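Local coordinates for protein exopolygalacturonase (Yersinia enterocolitica, PDB 2UVF) that hydrolyses polygalacturonic acid, the backbone of plant pectin, as a family 28 exo-acting glycosidase of the periplasm, probably releasing digalacturonic acid from chain ends, at residues I438-H443 / R478-R483; I463-K468 / F522-V527; D403-A408 / A424-N429. One frame throughout, in Å; residues are numbered along the deposited sequence.

All three contacts are buried, apolar pairings across the interior of a parallel beta-helix, with no hydrogen bond between their segments. Strand 405-408 of contact 3 pairs with strand 438-441 of contact 1, and the latter pairs with strand 463-470 of contact 2, so one face of the helix supplies a segment to each contact. On the opposing wall, strands 476-490 and 518-532 are neighbours, whereas strand 448-459 separates 421-427 from 476-490. Contact 3 lies nearest the chain's centre. It and contact 1 approach the bound sugar on their outer side, through Asn406 and through Gly441 to His443. Contact 2 reaches the sugar through Lys468, while its far segment carries Lys525, salt-bridged to Glu61, and the corner asparagine Asn526.

Contact 1 (I438-H443 / R478-R483); sequences IVTGSH and RNVTFR. With ADA (alpha-D-galactopyranuronic acid), chain C; ADA (alpha-D-galactopyranuronic acid), chain B.
This is a hydrophobic contact across the core of the right-handed parallel beta-helix of family 28 glycoside hydrolases, made between strand 438-441 on the substrate side and strand 480-483 on a facing wall. The two run in opposite senses, pairing Ile438 with Phe482 and Thr440 with Val480. Ile438 CG1 comes up to the rim of the Phe482 ring near its plane, 4.1 Å from Phe482 CE1. On Phe482, CG stands anti to the backbone N (chi1 -175°), and the CE1 edge of the ring meets Ile438. One step along, the methyl groups Thr440 CG2 and Val480 CG2 approach to 4.3 Å. Such spacing is ordinary van der Waals contact, and Leu465 of the next coil lies against both Ile438 and Phe482, sharing the core with them.

Beyond Thr440 the strand turns from core to active site. The peptide bond before Gly441 is cis, and Gly441 O lies 3.1 Å from O2 of one galacturonic acid unit (chain C) and equally far from O6B of the other (chain B). Asn479, with positive phi and psi, marks a corner of the opposite wall, where Arg478 bridges to Glu449 and rests on Trp447 by a cation-pi interaction. His443, whose ND1 is hydrogen-bonded to Tyr233, turns one ring face to the chain C sugar: C1 lies 3.7 Å above the plane, displaced toward the rim, and His443 CE1 comes to 3.2 Å from the sugar's ring oxygen O5.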
# COMPACT_ATOMS: atom_id res chain seq x y z
N ILE A 438 -3.91 6.68 0.59
CA ILE A 438 -4.69 5.71 1.34
C ILE A 438 -6.08 5.66 0.73
O ILE A 438 -6.80 6.65 0.75
CB ILE A 438 -4.74 6.06 2.86
CG1 ILE A 438 -3.31 6.26 3.42
CG2 ILE A 438 -5.58 5.03 3.67
CD1 ILE A 438 -2.43 5.00 3.39
N VAL A 439 -6.41 4.51 0.15
CA VAL A 439 -7.64 4.35 -0.61
C VAL A 439 -8.48 3.21 -0.04
O VAL A 439 -8.02 2.07 -0.00
CB VAL A 439 -7.36 4.10 -2.11
CG1 VAL A 439 -8.69 4.08 -2.89
CG2 VAL A 439 -6.42 5.16 -2.64
N THR A 440 -9.69 3.54 0.41
CA THR A 440 -10.68 2.56 0.89
C THR A 440 -12.00 2.66 0.08
O THR A 440 -12.74 3.60 0.28
CB THR A 440 -11.08 2.82 2.39
OG1 THR A 440 -11.85 4.02 2.46
CG2 THR A 440 -9.89 2.97 3.31
N GLY A 441 -12.31 1.79 -0.88
CA GLY A 441 -11.40 1.17 -1.81
C GLY A 441 -12.22 1.13 -3.09
O GLY A 441 -11.69 0.91 -4.16
N SER A 442 -13.52 1.39 -2.93
CA SER A 442 -14.64 1.18 -3.90
C SER A 442 -15.27 -0.20 -3.73
O SER A 442 -16.48 -0.30 -3.57
CB SER A 442 -14.31 1.45 -5.37
OG SER A 442 -15.12 0.66 -6.22
N HIS A 443 -14.44 -1.24 -3.74
CA HIS A 443 -14.86 -2.58 -3.29
C HIS A 443 -14.97 -2.59 -1.76
O HIS A 443 -14.00 -2.90 -1.08
CB HIS A 443 -13.87 -3.67 -3.77
CG HIS A 443 -13.86 -3.90 -5.25
ND1 HIS A 443 -13.11 -4.91 -5.84
CD2 HIS A 443 -14.52 -3.27 -6.27
CE1 HIS A 443 -13.29 -4.89 -7.15
NE2 HIS A 443 -14.15 -3.90 -7.44
N ARG A 478 -15.23 1.89 7.97
CA ARG A 478 -15.45 2.43 9.29
C ARG A 478 -14.16 2.36 10.08
O ARG A 478 -13.26 1.58 9.75
CB ARG A 478 -16.57 1.66 10.02
CG ARG A 478 -16.35 0.17 10.23
CD ARG A 478 -17.68 -0.49 10.64
NE ARG A 478 -17.64 -1.95 10.72
CZ ARG A 478 -18.73 -2.73 10.70
NH1 ARG A 478 -19.95 -2.19 10.61
NH2 ARG A 478 -18.60 -4.05 10.76
N ASN A 479 -14.09 3.17 11.13
CA ASN A 479 -12.91 3.27 11.99
C ASN A 479 -11.60 3.43 11.20
O ASN A 479 -10.67 2.63 11.32
CB ASN A 479 -12.87 2.15 13.02
CG ASN A 479 -11.79 2.36 14.04
OD1 ASN A 479 -11.45 3.50 14.37
ND2 ASN A 479 -11.22 1.26 14.54
N VAL A 480 -11.55 4.49 10.39
CA VAL A 480 -10.39 4.85 9.57
C VAL A 480 -9.81 6.15 10.15
O VAL A 480 -10.53 7.14 10.28
CB VAL A 480 -10.79 5.02 8.07
CG1 VAL A 480 -9.72 5.74 7.28
CG2 VAL A 480 -11.12 3.66 7.41
N THR A 481 -8.53 6.11 10.52
CA THR A 481 -7.82 7.27 11.09
C THR A 481 -6.70 7.70 10.17
O THR A 481 -5.88 6.88 9.76
CB THR A 481 -7.27 7.02 12.54
OG1 THR A 481 -8.36 6.81 13.43
CG2 THR A 481 -6.47 8.22 13.06
N PHE A 482 -6.66 8.99 9.87
CA PHE A 482 -5.65 9.56 9.01
C PHE A 482 -5.05 10.75 9.74
O PHE A 482 -5.63 11.82 9.79
CB PHE A 482 -6.30 9.98 7.68
CG PHE A 482 -5.33 10.47 6.65
CD1 PHE A 482 -4.83 9.60 5.67
CD2 PHE A 482 -4.91 11.80 6.64
CE1 PHE A 482 -3.96 10.07 4.70
CE2 PHE A 482 -4.05 12.25 5.68
CZ PHE A 482 -3.57 11.39 4.71
N ARG A 483 -3.86 10.56 10.31
CA ARG A 483 -3.30 11.52 11.26
C ARG A 483 -1.79 11.69 11.16
O ARG A 483 -1.10 10.83 10.65
CB ARG A 483 -3.70 11.14 12.70
CG ARG A 483 -3.04 9.90 13.24
CD ARG A 483 -3.28 9.78 14.72
NE ARG A 483 -2.54 8.68 15.33
CZ ARG A 483 -2.94 8.01 16.41
NH1 ARG A 483 -4.10 8.32 17.01
NH2 ARG A 483 -2.21 7.02 16.89
C1 ADA C . -10.74 -2.31 -7.73
C2 ADA C . -10.20 -2.59 -6.31
C3 ADA C . -8.79 -3.18 -6.45
C4 ADA C . -8.84 -4.50 -7.29
C5 ADA C . -9.45 -4.20 -8.68
C6 ADA C . -9.63 -5.38 -9.68
O2 ADA C . -10.21 -1.39 -5.51
O3 ADA C . -8.19 -3.39 -5.18
O4 ADA C . -9.59 -5.52 -6.62
O5 ADA C . -10.74 -3.53 -8.55
O6B ADA C . -10.75 -5.48 -10.23
O6A ADA C . -8.67 -6.15 -9.89
C1 ADA B . -8.39 1.51 -9.62
C2 ADA B . -7.94 0.03 -9.66
C3 ADA B . -8.99 -0.73 -10.50
C4 ADA B . -10.25 -0.82 -9.62
C5 ADA B . -10.73 0.62 -9.40
C6 ADA B . -11.96 0.66 -8.45
O1 ADA B . -8.58 2.09 -10.94
O2 ADA B . -6.63 -0.13 -10.14
O3 ADA B . -8.52 -2.00 -11.00
O4 ADA B . -9.84 -1.34 -8.33
O5 ADA B . -9.65 1.51 -8.88
O6B ADA B . -11.75 0.66 -7.21
O6A ADA B . -13.10 0.69 -8.98

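Contact 2 (I463-K468 / F522-V527); sequences IGLRAK and FTLKNV
The Phe522 ring is met at a slant by two aliphatic groups of the facing wall, Ala467 CB and Leu465 CD2. Ala467 CB lies 3.8 Å from Phe522 CE2 and 4.0 Å from Phe522 CZ, while Leu465 CD2 meets the ring from the opposite side of its plane, also obliquely, 4.1 Å from Phe522 CD2. The CG of Phe522 lies roughly anti to the carbonyl carbon, beside the backbone N (chi1 -89°).

Leu465 CD2 is the shared atom of the contact, since it also meets Leu524 CD1 at 4.3 Å. This methyl therefore touches both an aromatic and an aliphatic neighbour of one strand. Together these four residues pack across the inside of the beta-helix between strand 463-470 and strand 518-532, one coil along from the pairs made by Ile438 and Thr440. Met495 and Met497 of strand 493-500 continue the packing to Leu465, Leu524 and Phe522.

The residues that follow the inward ones, Lys468 and Lys525, have polar partners elsewhere. Lys468 touches the bound sugar and forms a long, weak ion pair with Asp403. On the other wall Lys525 forms a salt bridge with Glu61, in the fibronectin type III region, and at the corner Asn526, in a left-handed backbone conformation, hydrogen-bonds Asn484 and Asn558 of the coils before and after, an asparagine ladder of the kind known from parallel beta-helices. With no polar group of one segment bonded to the other, cohesion across the contact comes from dispersion and the exclusion of water, and charge is kept to the outer faces.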
# COMPACT_ATOMS: atom_id res chain seq x y z
N ILE A 463 -4.34 12.41 -4.03
CA ILE A 463 -5.27 12.51 -2.93
C ILE A 463 -4.58 11.91 -1.71
O ILE A 463 -3.84 10.95 -1.85
CB ILE A 463 -6.66 11.80 -3.27
CG1 ILE A 463 -7.34 12.50 -4.46
CG2 ILE A 463 -7.61 11.79 -2.08
CD1 ILE A 463 -8.50 11.74 -5.13
N GLY A 464 -4.81 12.48 -0.53
CA GLY A 464 -4.34 11.85 0.72
C GLY A 464 -5.20 10.65 1.13
O GLY A 464 -4.74 9.52 1.17
N LEU A 465 -6.45 10.91 1.44
CA LEU A 465 -7.35 9.88 1.89
C LEU A 465 -8.52 9.85 0.93
O LEU A 465 -9.22 10.85 0.75
CB LEU A 465 -7.80 10.14 3.34
CG LEU A 465 -8.82 9.19 3.96
CD1 LEU A 465 -8.37 7.74 3.90
CD2 LEU A 465 -9.11 9.60 5.41
N ARG A 466 -8.72 8.70 0.28
CA ARG A 466 -9.77 8.52 -0.72
C ARG A 466 -10.68 7.35 -0.34
O ARG A 466 -10.23 6.22 -0.24
CB ARG A 466 -9.16 8.32 -2.13
CG ARG A 466 -10.15 7.92 -3.26
CD ARG A 466 -11.20 8.99 -3.58
NE ARG A 466 -11.56 9.02 -5.00
CZ ARG A 466 -12.77 9.32 -5.49
NH1 ARG A 466 -13.78 9.59 -4.67
NH2 ARG A 466 -12.97 9.32 -6.80
N ALA A 467 -11.95 7.66 -0.10
CA ALA A 467 -12.96 6.68 0.32
C ALA A 467 -14.07 6.71 -0.70
O ALA A 467 -14.80 7.70 -0.82
CB ALA A 467 -13.50 6.95 1.76
N LYS A 468 -14.16 5.62 -1.46
CA LYS A 468 -15.09 5.51 -2.60
C LYS A 468 -15.94 4.26 -2.47
O LYS A 468 -15.46 3.22 -2.06
CB LYS A 468 -14.32 5.51 -3.94
CG LYS A 468 -12.82 5.21 -3.80
CD LYS A 468 -12.30 4.23 -4.85
CE LYS A 468 -11.61 4.89 -6.02
NZ LYS A 468 -10.60 3.95 -6.63
N PHE A 522 -14.73 8.33 10.70
CA PHE A 522 -13.49 8.74 10.05
C PHE A 522 -12.92 9.90 10.84
O PHE A 522 -13.62 10.84 11.20
CB PHE A 522 -13.73 9.21 8.61
CG PHE A 522 -13.66 8.11 7.58
CD1 PHE A 522 -14.39 6.93 7.73
CD2 PHE A 522 -12.88 8.28 6.43
CE1 PHE A 522 -14.32 5.93 6.76
CE2 PHE A 522 -12.82 7.27 5.45
CZ PHE A 522 -13.53 6.10 5.62
N THR A 523 -11.62 9.82 11.07
CA THR A 523 -10.87 10.83 11.80
C THR A 523 -9.72 11.38 10.96
O THR A 523 -8.83 10.63 10.51
CB THR A 523 -10.34 10.24 13.12
OG1 THR A 523 -11.46 9.85 13.92
CG2 THR A 523 -9.49 11.25 13.88
N LEU A 524 -9.78 12.69 10.74
CA LEU A 524 -8.69 13.48 10.17
C LEU A 524 -8.15 14.44 11.24
O LEU A 524 -8.84 15.35 11.68
CB LEU A 524 -9.18 14.24 8.93
CG LEU A 524 -8.13 14.62 7.88
CD1 LEU A 524 -7.97 13.52 6.86
CD2 LEU A 524 -8.56 15.90 7.20
N LYS A 525 -6.89 14.22 11.65
CA LYS A 525 -6.28 14.93 12.78
C LYS A 525 -4.81 15.22 12.52
O LYS A 525 -4.10 14.37 11.97
CB LYS A 525 -6.39 14.07 14.05
CG LYS A 525 -6.32 14.87 15.33
CD LYS A 525 -6.74 14.05 16.55
CE LYS A 525 -8.17 13.50 16.42
NZ LYS A 525 -8.84 13.21 17.74
N ASN A 526 -4.36 16.42 12.91
CA ASN A 526 -2.93 16.79 12.86
C ASN A 526 -2.35 16.60 11.46
O ASN A 526 -1.37 15.89 11.30
CB ASN A 526 -2.10 15.95 13.86
CG ASN A 526 -2.61 16.02 15.29
OD1 ASN A 526 -3.38 16.91 15.66
ND2 ASN A 526 -2.17 15.08 16.12
N VAL A 527 -2.98 17.22 10.47
CA VAL A 527 -2.64 17.06 9.05
C VAL A 527 -2.45 18.44 8.43
O VAL A 527 -3.28 19.33 8.61
CB VAL A 527 -3.74 16.25 8.27
CG1 VAL A 527 -3.61 16.44 6.74
CG2 VAL A 527 -3.73 14.77 8.66

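Contact 3 (D403-A408 / A424-N429); sequences DCINFA and AWLFNN. With ADA (alpha-D-galactopyranuronic acid), chain C.
Phe407 points its ring across the beta-helix core at Ala424 and Leu426. Starting from CB, the chain leaves strand 405-408 toward the other segment, with CG anti to the carbonyl carbon (chi1 -61°). Contact is made at the far end of the ring. Phe407 CE1 lies 3.5 Å from Ala424 CB, a tight fit, and CZ is just as near to that methyl. Phe407 CZ also meets Leu426 CD2 at 3.8 Å, the methyl lying at the ring edge near its plane. The side chains of Ile405 and Leu426 slide past each other in opposite directions, Ile405 CD1 4.1 Å from Leu426 CD1. The strands are nearly antiparallel (171°) and 10.7 Å apart, so side chains alone bridge them.

Asn406, between Ile405 and Phe407, faces the active site instead. Its OD1 accepts a hydrogen bond from O3 of the chain C sugar at 2.7 Å; sugar O2 lies 3.0 Å from Asn406 OD1, where it may also donate, though another acceptor competes for its proton. Asn406 ND2 gives a weak bond to Asp403 OD2, which may help orient the amide. Two chemistries thus share one strand: an apolar, water-excluding inner side, and a polar outer side that recognises sugar hydroxyls.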
# COMPACT_ATOMS: atom_id res chain seq x y z
N ASP A 403 -3.64 3.64 -7.45
CA ASP A 403 -3.69 3.93 -6.01
C ASP A 403 -2.38 3.43 -5.43
O ASP A 403 -1.85 2.44 -5.91
CB ASP A 403 -4.85 3.20 -5.31
CG ASP A 403 -6.23 3.65 -5.80
OD1 ASP A 403 -6.36 4.81 -6.27
OD2 ASP A 403 -7.20 2.84 -5.69
N CYS A 404 -1.87 4.11 -4.41
CA CYS A 404 -0.66 3.67 -3.74
C CYS A 404 -0.94 2.48 -2.84
O CYS A 404 -0.35 1.42 -3.02
CB CYS A 404 -0.00 4.82 -2.97
SG CYS A 404 0.40 6.29 -3.99
N ILE A 405 -1.80 2.66 -1.83
CA ILE A 405 -2.27 1.56 -1.01
C ILE A 405 -3.79 1.52 -1.15
O ILE A 405 -4.48 2.53 -0.92
CB ILE A 405 -1.83 1.66 0.49
CG1 ILE A 405 -0.30 1.72 0.60
CG2 ILE A 405 -2.39 0.48 1.32
CD1 ILE A 405 0.18 2.25 1.95
N ASN A 406 -4.29 0.37 -1.59
CA ASN A 406 -5.71 0.20 -1.78
C ASN A 406 -6.24 -0.88 -0.84
O ASN A 406 -5.58 -1.89 -0.62
CB ASN A 406 -5.99 -0.20 -3.23
CG ASN A 406 -7.47 -0.34 -3.51
OD1 ASN A 406 -8.03 -1.43 -3.40
ND2 ASN A 406 -8.10 0.75 -3.84
N PHE A 407 -7.43 -0.66 -0.30
CA PHE A 407 -8.11 -1.69 0.52
C PHE A 407 -9.41 -2.11 -0.14
O PHE A 407 -10.20 -1.27 -0.52
CB PHE A 407 -8.38 -1.21 1.94
CG PHE A 407 -7.13 -0.86 2.68
CD1 PHE A 407 -6.36 -1.86 3.27
CD2 PHE A 407 -6.72 0.47 2.78
CE1 PHE A 407 -5.20 -1.53 3.95
CE2 PHE A 407 -5.56 0.80 3.46
CZ PHE A 407 -4.79 -0.20 4.04
N ALA A 408 -9.59 -3.41 -0.28
CA ALA A 408 -10.77 -3.95 -0.94
C ALA A 408 -11.44 -4.99 -0.03
O ALA A 408 -10.76 -5.72 0.69
CB ALA A 408 -10.37 -4.60 -2.25
N ALA A 424 -5.23 -2.38 9.50
CA ALA A 424 -4.11 -1.90 8.67
C ALA A 424 -3.31 -0.79 9.39
O ALA A 424 -3.87 0.10 9.97
CB ALA A 424 -4.62 -1.39 7.36
N TRP A 425 -2.00 -0.85 9.33
CA TRP A 425 -1.22 0.19 9.97
C TRP A 425 -0.20 0.71 8.97
O TRP A 425 0.67 -0.01 8.50
CB TRP A 425 -0.65 -0.34 11.29
CG TRP A 425 0.13 0.59 12.17
CD1 TRP A 425 0.05 1.95 12.23
CD2 TRP A 425 1.12 0.19 13.12
NE1 TRP A 425 0.96 2.43 13.16
CE2 TRP A 425 1.61 1.36 13.73
CE3 TRP A 425 1.63 -1.06 13.51
CZ2 TRP A 425 2.59 1.33 14.72
CZ3 TRP A 425 2.61 -1.09 14.51
CH2 TRP A 425 3.08 0.10 15.10
N LEU A 426 -0.38 1.95 8.56
CA LEU A 426 0.43 2.48 7.45
C LEU A 426 1.25 3.66 7.96
O LEU A 426 0.70 4.72 8.18
CB LEU A 426 -0.47 2.89 6.26
CG LEU A 426 -1.51 1.92 5.65
CD1 LEU A 426 -0.96 0.51 5.44
CD2 LEU A 426 -2.79 1.88 6.46
N PHE A 427 2.55 3.45 8.16
CA PHE A 427 3.40 4.47 8.78
C PHE A 427 4.79 4.62 8.14
O PHE A 427 5.30 3.70 7.55
CB PHE A 427 3.48 4.25 10.31
CG PHE A 427 4.13 2.94 10.74
CD1 PHE A 427 5.49 2.89 11.07
CD2 PHE A 427 3.39 1.76 10.83
CE1 PHE A 427 6.11 1.70 11.48
CE2 PHE A 427 3.99 0.55 11.23
CZ PHE A 427 5.35 0.52 11.55
N ASN A 428 5.38 5.81 8.29
CA ASN A 428 6.74 6.10 7.81
C ASN A 428 6.95 5.82 6.31
O ASN A 428 8.02 5.34 5.90
CB ASN A 428 7.80 5.40 8.67
CG ASN A 428 7.73 5.80 10.15
OD1 ASN A 428 7.12 6.82 10.51
ND2 ASN A 428 8.36 5.00 11.00
N ASN A 429 5.93 6.11 5.51
CA ASN A 429 6.01 5.93 4.05
C ASN A 429 6.15 7.25 3.41
O ASN A 429 5.71 8.29 3.97
CB ASN A 429 4.75 5.23 3.49
CG ASN A 429 4.55 3.88 4.10
OD1 ASN A 429 5.30 2.98 3.82
ND2 ASN A 429 3.54 3.73 4.98
C1 ADA C . -10.74 -2.31 -7.73
C2 ADA C . -10.20 -2.59 -6.31
C3 ADA C . -8.79 -3.18 -6.45
C4 ADA C . -8.84 -4.50 -7.29
C5 ADA C . -9.45 -4.20 -8.68
C6 ADA C . -9.63 -5.38 -9.68
O2 ADA C . -10.21 -1.39 -5.51
O3 ADA C . -8.19 -3.39 -5.18
O4 ADA C . -9.59 -5.52 -6.62
O5 ADA C . -10.74 -3.53 -8.55
O6B ADA C . -10.75 -5.48 -10.23
O6A ADA C . -8.67 -6.15 -9.89